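Local coordinates for N-terminal acetyltransferase-like protein (Chaetomium thermophilum, PDB 5NNP) that probably serves as the TPR-repeat auxiliary subunit of an N-terminal acetyltransferase A complex, a helical scaffold for its partner chain, at residues 503-513 and 559-570; 405-415 and 427-438. One frame throughout, in Å; residues are numbered along the deposited sequence.

Contact 1. Residues 503-513 and 559-570; sequences TALALKRYHTV and AALDAVNLYLSM
Tyr-510 enters the neighbouring helix as a knob, seated among Ala-559, Asp-562, Ala-563 and Leu-566. The CB of Asp-562 lies over one face of its ring, 3.6 Å from the centroid in a CH-pi contact. The backbone O of Ala-506, in its own helix, lies over the rim of the opposite face. At the ring edge, Leu-566 CD2 comes near the plane. The phenol OH is bonded to Gln-498, on helix 487-499.

Leu-566 answers as the reverse knob, among Thr-503, Ala-506, Leu-507 and Tyr-510. CG anti to the backbone N (chi1 -180°) carries its branches across to the facing helix, where CD2 packs 3.7 Å from Ala-506 CB. This is reciprocal knobs-into-holes packing in the all-helical solenoid of the auxiliary-subunit family. The two helix segments run roughly antiparallel, at 143°, with their axes 9.1 Å apart at the closest.

Leu-507 uses both branches. CD2 sits over a face of the Tyr-567 ring, 3.9 Å from the centroid, while CD1 meets Met-570 SD.

Ala-506, Leu-507, Tyr-510, Ala-563 and Leu-566 thus form a closely packed, buried row. Partly exposed residues flank it. Tyr-567 OH accepts a hydrogen bond from one of them, His-511 NE2, at 2.9 Å. The bond is nearly straight (165°), and the oxygen lies in the imidazole plane. Phe-661, on helix 654-668, meets the histidine ring edge-to-face. At the more solvent-accessible end, Thr-503 CG2 and Met-570 SD still touch, tip to tip. The carboxylate of Asp-562 lies close to the like charge of Glu-495, which may raise its pKa.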
loop_
_atom_site.group_PDB
_atom_site.type_symbol
_atom_site.label_atom_id
_atom_site.label_comp_id
_atom_site.label_asym_id
_atom_site.label_seq_id
_atom_site.Cartn_x
_atom_site.Cartn_y
_atom_site.Cartn_z
ATOM N N THR A 503 27.800 -3.505 -10.583
ATOM C CA THR A 503 26.993 -2.312 -10.831
ATOM C C THR A 503 25.826 -2.595 -11.772
ATOM O O THR A 503 24.746 -2.043 -11.606
ATOM C CB THR A 503 27.863 -1.176 -11.414
ATOM O OG1 THR A 503 29.057 -1.062 -10.636
ATOM C CG2 THR A 503 27.139 0.155 -11.380
ATOM N N ALA A 504 26.045 -3.471 -12.746
ATOM C CA ALA A 504 25.029 -3.765 -13.748
ATOM C C ALA A 504 23.777 -4.384 -13.133
ATOM O O ALA A 504 22.681 -3.871 -13.339
ATOM C CB ALA A 504 25.594 -4.678 -14.825
ATOM N N LEU A 505 23.932 -5.475 -12.378
ATOM C CA LEU A 505 22.767 -6.164 -11.823
ATOM C C LEU A 505 22.173 -5.382 -10.662
ATOM O O LEU A 505 20.973 -5.459 -10.392
ATOM C CB LEU A 505 23.122 -7.571 -11.359
ATOM C CG LEU A 505 23.549 -8.595 -12.399
ATOM C CD1 LEU A 505 23.966 -9.843 -11.654
ATOM C CD2 LEU A 505 22.443 -8.895 -13.413
ATOM N N ALA A 506 23.013 -4.632 -9.965
ATOM C CA ALA A 506 22.515 -3.776 -8.905
ATOM C C ALA A 506 21.536 -2.751 -9.485
ATOM O O ALA A 506 20.417 -2.613 -8.994
ATOM C CB ALA A 506 23.661 -3.089 -8.192
ATOM N N LEU A 507 21.951 -2.045 -10.540
ATOM C CA LEU A 507 21.089 -1.029 -11.145
ATOM C C LEU A 507 19.817 -1.663 -11.721
ATOM O O LEU A 507 18.711 -1.114 -11.586
ATOM C CB LEU A 507 21.837 -0.253 -12.236
ATOM C CG LEU A 507 22.888 0.788 -11.829
ATOM C CD1 LEU A 507 23.605 1.290 -13.047
ATOM C CD2 LEU A 507 22.274 1.951 -11.082
ATOM N N LYS A 508 19.985 -2.823 -12.352
ATOM C CA LYS A 508 18.866 -3.519 -12.969
ATOM C C LYS A 508 17.777 -3.781 -11.931
ATOM O O LYS A 508 16.595 -3.544 -12.186
ATOM C CB LYS A 508 19.328 -4.822 -13.614
ATOM C CG LYS A 508 18.234 -5.582 -14.345
ATOM C CD LYS A 508 17.631 -4.733 -15.447
ATOM C CE LYS A 508 16.708 -5.547 -16.344
ATOM N NZ LYS A 508 16.295 -4.787 -17.561
ATOM N N ARG A 509 18.187 -4.241 -10.751
ATOM C CA ARG A 509 17.245 -4.498 -9.655
ATOM C C ARG A 509 16.534 -3.228 -9.196
ATOM O O ARG A 509 15.302 -3.205 -9.095
ATOM C CB ARG A 509 17.962 -5.136 -8.468
ATOM C CG ARG A 509 18.641 -6.445 -8.806
ATOM C CD ARG A 509 17.602 -7.522 -9.109
ATOM N NE ARG A 509 18.257 -8.782 -9.424
ATOM C CZ ARG A 509 18.603 -9.161 -10.650
ATOM N NH1 ARG A 509 18.347 -8.382 -11.683
ATOM N NH2 ARG A 509 19.212 -10.323 -10.841
ATOM N N TYR A 510 17.311 -2.183 -8.900
ATOM C CA TYR A 510 16.738 -0.906 -8.474
ATOM C C TYR A 510 15.758 -0.374 -9.536
ATOM O O TYR A 510 14.656 0.094 -9.210
ATOM C CB TYR A 510 17.839 0.126 -8.185
ATOM C CG TYR A 510 18.857 -0.342 -7.160
ATOM C CD1 TYR A 510 18.479 -1.176 -6.114
ATOM C CD2 TYR A 510 20.200 0.031 -7.250
ATOM C CE1 TYR A 510 19.392 -1.617 -5.177
ATOM C CE2 TYR A 510 21.126 -0.408 -6.316
ATOM C CZ TYR A 510 20.717 -1.232 -5.277
ATOM O OH TYR A 510 21.629 -1.683 -4.339
ATOM N N HIS A 511 16.142 -0.474 -10.806
ATOM C CA HIS A 511 15.234 -0.085 -11.875
ATOM C C HIS A 511 13.952 -0.927 -11.879
ATOM O O HIS A 511 12.872 -0.420 -12.175
ATOM C CB HIS A 511 15.930 -0.167 -13.231
ATOM C CG HIS A 511 16.717 1.058 -13.565
ATOM N ND1 HIS A 511 16.299 1.978 -14.499
ATOM C CD2 HIS A 511 17.886 1.526 -13.068
ATOM C CE1 HIS A 511 17.182 2.956 -14.574
ATOM N NE2 HIS A 511 18.153 2.706 -13.714
ATOM N N THR A 512 14.065 -2.205 -11.539
ATOM C CA THR A 512 12.885 -3.058 -11.508
ATOM C C THR A 512 11.889 -2.637 -10.421
ATOM O O THR A 512 10.680 -2.629 -10.655
ATOM C CB THR A 512 13.290 -4.530 -11.331
ATOM O OG1 THR A 512 13.985 -4.944 -12.504
ATOM C CG2 THR A 512 12.081 -5.432 -11.140
ATOM N N VAL A 513 12.390 -2.286 -9.241
ATOM C CA VAL A 513 11.543 -1.756 -8.177
ATOM C C VAL A 513 10.878 -0.426 -8.592
ATOM O O VAL A 513 9.740 -0.144 -8.244
ATOM C CB VAL A 513 12.359 -1.552 -6.897
ATOM C CG1 VAL A 513 11.592 -0.747 -5.871
ATOM C CG2 VAL A 513 12.784 -2.899 -6.340
ATOM N N ALA A 559 15.031 1.393 -2.278
ATOM C CA ALA A 559 15.621 1.074 -3.568
ATOM C C ALA A 559 16.025 2.339 -4.299
ATOM O O ALA A 559 17.037 2.346 -4.992
ATOM C CB ALA A 559 14.655 0.261 -4.419
ATOM N N ALA A 560 15.238 3.403 -4.158
ATOM C CA ALA A 560 15.524 4.641 -4.881
ATOM C C ALA A 560 16.756 5.345 -4.325
ATOM O O ALA A 560 17.560 5.898 -5.077
ATOM C CB ALA A 560 14.330 5.576 -4.844
ATOM N N LEU A 561 16.915 5.327 -3.010
ATOM C CA LEU A 561 18.103 5.936 -2.430
ATOM C C LEU A 561 19.345 5.102 -2.765
ATOM O O LEU A 561 20.437 5.642 -2.888
ATOM C CB LEU A 561 17.948 6.105 -0.924
ATOM C CG LEU A 561 19.157 6.689 -0.194
ATOM C CD1 LEU A 561 19.597 8.042 -0.755
ATOM C CD2 LEU A 561 18.824 6.821 1.268
ATOM N N ASP A 562 19.175 3.790 -2.927
ATOM C CA ASP A 562 20.274 2.940 -3.392
ATOM C C ASP A 562 20.736 3.366 -4.787
ATOM O O ASP A 562 21.911 3.643 -4.995
ATOM C CB ASP A 562 19.881 1.457 -3.424
ATOM C CG ASP A 562 19.588 0.879 -2.042
ATOM O OD1 ASP A 562 19.900 1.509 -1.008
ATOM O OD2 ASP A 562 19.039 -0.236 -1.989
ATOM N N ALA A 563 19.812 3.396 -5.744
ATOM C CA ALA A 563 20.116 3.876 -7.099
ATOM C C ALA A 563 20.892 5.207 -7.100
ATOM O O ALA A 563 21.906 5.338 -7.773
ATOM C CB ALA A 563 18.823 4.027 -7.920
ATOM N N VAL A 564 20.414 6.189 -6.343
ATOM C CA VAL A 564 21.011 7.517 -6.374
ATOM C C VAL A 564 22.440 7.474 -5.834
ATOM O O VAL A 564 23.351 8.060 -6.420
ATOM C CB VAL A 564 20.155 8.537 -5.583
ATOM C CG1 VAL A 564 20.948 9.793 -5.283
ATOM C CG2 VAL A 564 18.877 8.876 -6.367
ATOM N N ASN A 565 22.636 6.754 -4.736
ATOM C CA ASN A 565 23.970 6.534 -4.192
ATOM C C ASN A 565 24.918 5.786 -5.144
ATOM O O ASN A 565 26.117 6.079 -5.195
ATOM C CB ASN A 565 23.868 5.776 -2.868
ATOM C CG ASN A 565 23.445 6.671 -1.722
ATOM O OD1 ASN A 565 23.649 7.892 -1.754
ATOM N ND2 ASN A 565 22.860 6.070 -0.694
ATOM N N LEU A 566 24.386 4.831 -5.900
ATOM C CA LEU A 566 25.202 4.054 -6.824
ATOM C C LEU A 566 25.572 4.862 -8.069
ATOM O O LEU A 566 26.662 4.685 -8.620
ATOM C CB LEU A 566 24.479 2.765 -7.221
ATOM C CG LEU A 566 25.189 1.809 -8.186
ATOM C CD1 LEU A 566 26.618 1.497 -7.726
ATOM C CD2 LEU A 566 24.373 0.519 -8.375
ATOM N N TYR A 567 24.684 5.751 -8.512
ATOM C CA TYR A 567 25.007 6.639 -9.638
ATOM C C TYR A 567 26.053 7.683 -9.225
ATOM O O TYR A 567 26.948 8.019 -10.002
ATOM C CB TYR A 567 23.755 7.343 -10.181
ATOM C CG TYR A 567 22.903 6.506 -11.123
ATOM C CD1 TYR A 567 23.446 5.951 -12.275
ATOM C CD2 TYR A 567 21.550 6.290 -10.868
ATOM C CE1 TYR A 567 22.677 5.196 -13.140
ATOM C CE2 TYR A 567 20.771 5.529 -11.730
ATOM C CZ TYR A 567 21.340 4.991 -12.865
ATOM O OH TYR A 567 20.569 4.243 -13.726
ATOM N N LEU A 568 25.916 8.200 -8.005
ATOM C CA LEU A 568 26.889 9.111 -7.424
ATOM C C LEU A 568 28.278 8.476 -7.391
ATOM O O LEU A 568 29.293 9.115 -7.715
ATOM C CB LEU A 568 26.467 9.499 -6.012
ATOM C CG LEU A 568 25.549 10.704 -5.888
ATOM C CD1 LEU A 568 25.013 10.825 -4.460
ATOM C CD2 LEU A 568 26.297 11.962 -6.324
ATOM N N SER A 569 28.307 7.212 -6.980
ATOM C CA SER A 569 29.542 6.448 -6.952
ATOM C C SER A 569 30.108 6.304 -8.360
ATOM O O SER A 569 31.295 6.542 -8.584
ATOM C CB SER A 569 29.304 5.077 -6.327
ATOM O OG SER A 569 30.300 4.156 -6.730
ATOM N N MET A 570 29.252 5.918 -9.306
ATOM C CA MET A 570 29.664 5.780 -10.702
ATOM C C MET A 570 30.177 7.092 -11.280
ATOM O O MET A 570 31.043 7.089 -12.151
ATOM C CB MET A 570 28.510 5.260 -11.562
ATOM C CG MET A 570 28.070 3.848 -11.237
ATOM S SD MET A 570 26.466 3.476 -11.987
ATOM C CE MET A 570 26.854 3.621 -13.735
#

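Contact 2. Residues 405-415 and 427-438; sequences PKNVDFHMTKA and AAETMDYARSLD
Helix segments 408-415 and 427-436 run almost exactly antiparallel, at 170°, with axes 8.1 Å apart, and Ala-415 and Ala-427 bring their CA atoms to 4.4 Å. Small residues allow this approach. Ala-415 CB lies 3.6 Å from Thr-430 CG2, and Ala-427 CB rests on the carbonyl oxygen of Ala-415. Nearby, the Met-431 chain bends at both chi2 and chi3, which places SD beside Met-412 CG and CE beside Ala-415 CB.

Nearer the start of helix 408-415, His-411 carries much of the contact. The edge of Tyr-433, led by CE2, points into one face of its imidazole. The rings form a T-shaped pair, centroids 4.9 Å apart and planes at 71°. Such antiparallel helix pairs are the building unit of a TPR-like superhelix.

The imidazole is also tied to its own segment: NE2 of His-411 donates to Pro-405 O at 3.0 Å, from above the carbonyl plane. An alanine here takes away both ring and donor, and is likely to leave Pro-405 O without this bond and the Tyr-433 ring freer to turn.

Leu-437 CD1 touches His-411 CD2 at 3.7 Å. Val-408 CG2 touches the CB atoms of both Leu-437 and Asp-438. The Asp-438 carboxylate forms a salt bridge with a basic side chain of another protein's chain; a basic side chain of that chain also packs on Val-408.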
loop_
_atom_site.group_PDB
_atom_site.type_symbol
_atom_site.label_atom_id
_atom_site.label_comp_id
_atom_site.label_asym_id
_atom_site.label_seq_id
_atom_site.Cartn_x
_atom_site.Cartn_y
_atom_site.Cartn_z
ATOM N N PRO A 405 15.088 -29.673 19.969
ATOM C CA PRO A 405 16.101 -29.633 18.900
ATOM C C PRO A 405 15.539 -29.432 17.502
ATOM O O PRO A 405 16.295 -29.123 16.583
ATOM C CB PRO A 405 16.766 -31.012 18.984
ATOM C CG PRO A 405 16.357 -31.574 20.307
ATOM C CD PRO A 405 15.023 -30.990 20.620
ATOM N N LYS A 406 14.244 -29.642 17.326
ATOM C CA LYS A 406 13.657 -29.519 16.003
ATOM C C LYS A 406 12.847 -28.252 15.889
ATOM O O LYS A 406 12.116 -28.061 14.928
ATOM C CB LYS A 406 12.784 -30.722 15.698
ATOM C CG LYS A 406 13.566 -32.003 15.478
ATOM C CD LYS A 406 12.609 -33.162 15.326
ATOM C CE LYS A 406 13.333 -34.462 15.083
ATOM N NZ LYS A 406 12.343 -35.557 14.899
ATOM N N ASN A 407 12.985 -27.390 16.886
ATOM C CA ASN A 407 12.234 -26.147 16.920
ATOM C C ASN A 407 12.787 -25.113 15.958
ATOM O O ASN A 407 13.881 -24.589 16.162
ATOM C CB ASN A 407 12.231 -25.564 18.325
ATOM C CG ASN A 407 11.232 -24.446 18.478
ATOM O OD1 ASN A 407 11.311 -23.411 17.800
ATOM N ND2 ASN A 407 10.280 -24.645 19.382
ATOM N N VAL A 408 12.009 -24.807 14.926
ATOM C CA VAL A 408 12.397 -23.826 13.917
ATOM C C VAL A 408 12.677 -22.442 14.512
ATOM O O VAL A 408 13.693 -21.819 14.195
ATOM C CB VAL A 408 11.308 -23.694 12.824
ATOM C CG1 VAL A 408 11.614 -22.543 11.897
ATOM C CG2 VAL A 408 11.178 -25.009 12.037
ATOM N N ASP A 409 11.785 -21.954 15.369
ATOM C CA ASP A 409 11.941 -20.607 15.931
ATOM C C ASP A 409 13.150 -20.492 16.829
ATOM O O ASP A 409 13.798 -19.451 16.893
ATOM C CB ASP A 409 10.710 -20.206 16.722
ATOM C CG ASP A 409 9.501 -20.068 15.860
ATOM O OD1 ASP A 409 9.624 -19.448 14.786
ATOM O OD2 ASP A 409 8.438 -20.593 16.252
ATOM N N PHE A 410 13.451 -21.564 17.543
ATOM C CA PHE A 410 14.642 -21.580 18.375
ATOM C C PHE A 410 15.883 -21.352 17.508
ATOM O O PHE A 410 16.655 -20.439 17.768
ATOM C CB PHE A 410 14.728 -22.892 19.159
ATOM C CG PHE A 410 13.677 -23.028 20.229
ATOM C CD1 PHE A 410 12.711 -22.038 20.410
ATOM C CD2 PHE A 410 13.651 -24.140 21.054
ATOM C CE1 PHE A 410 11.733 -22.155 21.390
ATOM C CE2 PHE A 410 12.685 -24.267 22.037
ATOM C CZ PHE A 410 11.721 -23.267 22.206
ATOM N N HIS A 411 16.057 -22.140 16.450
ATOM C CA HIS A 411 17.241 -21.986 15.604
ATOM C C HIS A 411 17.254 -20.636 14.876
ATOM O O HIS A 411 18.321 -20.078 14.617
ATOM C CB HIS A 411 17.340 -23.134 14.594
ATOM C CG HIS A 411 17.601 -24.465 15.224
ATOM N ND1 HIS A 411 18.871 -24.909 15.526
ATOM C CD2 HIS A 411 16.755 -25.443 15.628
ATOM C CE1 HIS A 411 18.797 -26.106 16.083
ATOM N NE2 HIS A 411 17.526 -26.452 16.153
ATOM N N MET A 412 16.070 -20.118 14.562
ATOM C CA MET A 412 15.940 -18.843 13.869
ATOM C C MET A 412 16.526 -17.723 14.711
ATOM O O MET A 412 17.292 -16.896 14.223
ATOM C CB MET A 412 14.478 -18.549 13.557
ATOM C CG MET A 412 14.280 -17.224 12.905
ATOM S SD MET A 412 12.574 -16.895 12.390
ATOM C CE MET A 412 11.651 -17.256 13.881
ATOM N N THR A 413 16.161 -17.713 15.989
ATOM C CA THR A 413 16.676 -16.732 16.932
ATOM C C THR A 413 18.188 -16.878 17.101
ATOM O O THR A 413 18.914 -15.883 17.205
ATOM C CB THR A 413 15.984 -16.861 18.301
ATOM O OG1 THR A 413 14.676 -16.288 18.222
ATOM C CG2 THR A 413 16.767 -16.123 19.376
ATOM N N LYS A 414 18.656 -18.123 17.127
ATOM C CA LYS A 414 20.075 -18.395 17.268
ATOM C C LYS A 414 20.886 -17.732 16.166
ATOM O O LYS A 414 21.875 -17.037 16.432
ATOM C CB LYS A 414 20.326 -19.893 17.256
ATOM C CG LYS A 414 21.754 -20.249 17.571
ATOM C CD LYS A 414 21.891 -21.714 17.792
ATOM C CE LYS A 414 23.064 -22.240 17.028
ATOM N NZ LYS A 414 23.432 -23.566 17.570
ATOM N N ALA A 415 20.465 -17.970 14.926
ATOM C CA ALA A 415 21.051 -17.315 13.762
ATOM C C ALA A 415 21.094 -15.793 13.909
ATOM O O ALA A 415 22.050 -15.149 13.478
ATOM C CB ALA A 415 20.270 -17.702 12.483
ATOM N N ALA A 427 25.523 -17.105 10.569
ATOM C CA ALA A 427 24.117 -16.729 10.632
ATOM C C ALA A 427 23.327 -17.321 9.463
ATOM O O ALA A 427 22.201 -17.766 9.640
ATOM C CB ALA A 427 23.969 -15.208 10.664
ATOM N N ALA A 428 23.910 -17.332 8.269
ATOM C CA ALA A 428 23.224 -17.899 7.110
ATOM C C ALA A 428 23.194 -19.431 7.186
ATOM O O ALA A 428 22.201 -20.071 6.866
ATOM C CB ALA A 428 23.878 -17.426 5.804
ATOM N N GLU A 429 24.285 -20.027 7.628
ATOM C CA GLU A 429 24.305 -21.476 7.797
ATOM C C GLU A 429 23.216 -21.922 8.785
ATOM O O GLU A 429 22.512 -22.898 8.534
ATOM C CB GLU A 429 25.682 -21.939 8.257
ATOM C CG GLU A 429 25.824 -23.456 8.318
ATOM C CD GLU A 429 27.201 -23.920 8.799
ATOM O OE1 GLU A 429 28.002 -23.068 9.242
ATOM O OE2 GLU A 429 27.476 -25.138 8.728
ATOM N N THR A 430 23.061 -21.190 9.888
ATOM C CA THR A 430 22.100 -21.558 10.926
ATOM C C THR A 430 20.648 -21.294 10.518
ATOM O O THR A 430 19.750 -22.085 10.821
ATOM C CB THR A 430 22.407 -20.821 12.239
ATOM O OG1 THR A 430 23.642 -21.316 12.768
ATOM C CG2 THR A 430 21.317 -21.052 13.266
ATOM N N MET A 431 20.408 -20.194 9.818
ATOM C CA MET A 431 19.057 -19.891 9.377
ATOM C C MET A 431 18.621 -20.908 8.354
ATOM O O MET A 431 17.462 -21.301 8.320
ATOM C CB MET A 431 18.958 -18.496 8.781
ATOM C CG MET A 431 17.522 -18.016 8.616
ATOM S SD MET A 431 16.670 -17.740 10.185
ATOM C CE MET A 431 17.399 -16.197 10.725
ATOM N N ASP A 432 19.550 -21.335 7.509
ATOM C CA ASP A 432 19.222 -22.326 6.500
ATOM C C ASP A 432 18.914 -23.648 7.176
ATOM O O ASP A 432 18.015 -24.363 6.746
ATOM C CB ASP A 432 20.353 -22.502 5.492
ATOM C CG ASP A 432 19.950 -23.379 4.319
ATOM O OD1 ASP A 432 19.222 -22.885 3.428
ATOM O OD2 ASP A 432 20.354 -24.563 4.285
ATOM N N TYR A 433 19.644 -23.978 8.240
ATOM C CA TYR A 433 19.326 -25.194 8.974
ATOM C C TYR A 433 17.900 -25.085 9.513
ATOM O O TYR A 433 17.117 -26.025 9.394
ATOM C CB TYR A 433 20.327 -25.453 10.111
ATOM C CG TYR A 433 19.983 -26.656 10.957
ATOM C CD1 TYR A 433 20.215 -27.941 10.498
ATOM C CD2 TYR A 433 19.396 -26.508 12.200
ATOM C CE1 TYR A 433 19.889 -29.055 11.255
ATOM C CE2 TYR A 433 19.066 -27.614 12.973
ATOM C CZ TYR A 433 19.316 -28.882 12.493
ATOM O OH TYR A 433 18.981 -29.977 13.267
ATOM N N ALA A 434 17.562 -23.930 10.078
ATOM C CA ALA A 434 16.215 -23.697 10.581
ATOM C C ALA A 434 15.167 -23.949 9.497
ATOM O O ALA A 434 14.118 -24.546 9.750
ATOM C CB ALA A 434 16.094 -22.276 11.122
ATOM N N ARG A 435 15.466 -23.493 8.287
ATOM C CA ARG A 435 14.577 -23.688 7.145
ATOM C C ARG A 435 14.360 -25.174 6.889
ATOM O O ARG A 435 13.236 -25.631 6.715
ATOM C CB ARG A 435 15.162 -23.032 5.899
ATOM C CG ARG A 435 14.160 -22.773 4.812
ATOM C CD ARG A 435 14.819 -22.844 3.449
ATOM N NE ARG A 435 15.012 -24.236 3.068
ATOM C CZ ARG A 435 16.119 -24.911 3.315
ATOM N NH1 ARG A 435 17.124 -24.300 3.924
ATOM N NH2 ARG A 435 16.220 -26.182 2.949
ATOM N N SER A 436 15.457 -25.925 6.898
ATOM C CA SER A 436 15.404 -27.328 6.556
ATOM C C SER A 436 14.502 -28.128 7.507
ATOM O O SER A 436 14.094 -29.233 7.177
ATOM C CB SER A 436 16.819 -27.916 6.508
ATOM O OG SER A 436 17.412 -28.075 7.792
ATOM N N LEU A 437 14.167 -27.541 8.658
ATOM C CA LEU A 437 13.277 -28.164 9.645
ATOM C C LEU A 437 11.775 -27.956 9.374
ATOM O O LEU A 437 10.935 -28.691 9.891
ATOM C CB LEU A 437 13.620 -27.638 11.043
ATOM C CG LEU A 437 15.009 -28.051 11.556
ATOM C CD1 LEU A 437 15.309 -27.519 12.965
ATOM C CD2 LEU A 437 15.155 -29.560 11.510
ATOM N N ASP A 438 11.435 -26.933 8.593
ATOM C CA ASP A 438 10.056 -26.737 8.151
ATOM C C ASP A 438 10.117 -26.369 6.675
ATOM O O ASP A 438 9.972 -25.200 6.305
ATOM C CB ASP A 438 9.344 -25.654 8.978
ATOM C CG ASP A 438 7.818 -25.815 8.988
ATOM O OD1 ASP A 438 7.260 -26.566 8.155
ATOM O OD2 ASP A 438 7.163 -25.169 9.841
HETATM O O HOH W 1 18.316 -30.155 15.603
#

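In the fold
Contact 2 closes before contact 1 opens along the chain, and all four segments belong to the helical auxiliary-subunit region. Their centres are 32 Å apart, and the nearest atoms about 18 Å, so the two do not touch. Contact 1 is the more buried and its centre lies about 20 Å from the centre of the chain. Helices 487-499, 646-649 and 654-668 flank it, and no other protein chain of the assembly touches it. Contact 2 lies further out, about 31 Å from that centre, and another protein's chain reaches it through salt bridges to Asp-409 and Asp-438. A glycerol lies about 3 Å from the His-411 side chain and a phosphate about 5 Å from that of Met-431, both probably from the crystallisation liquor.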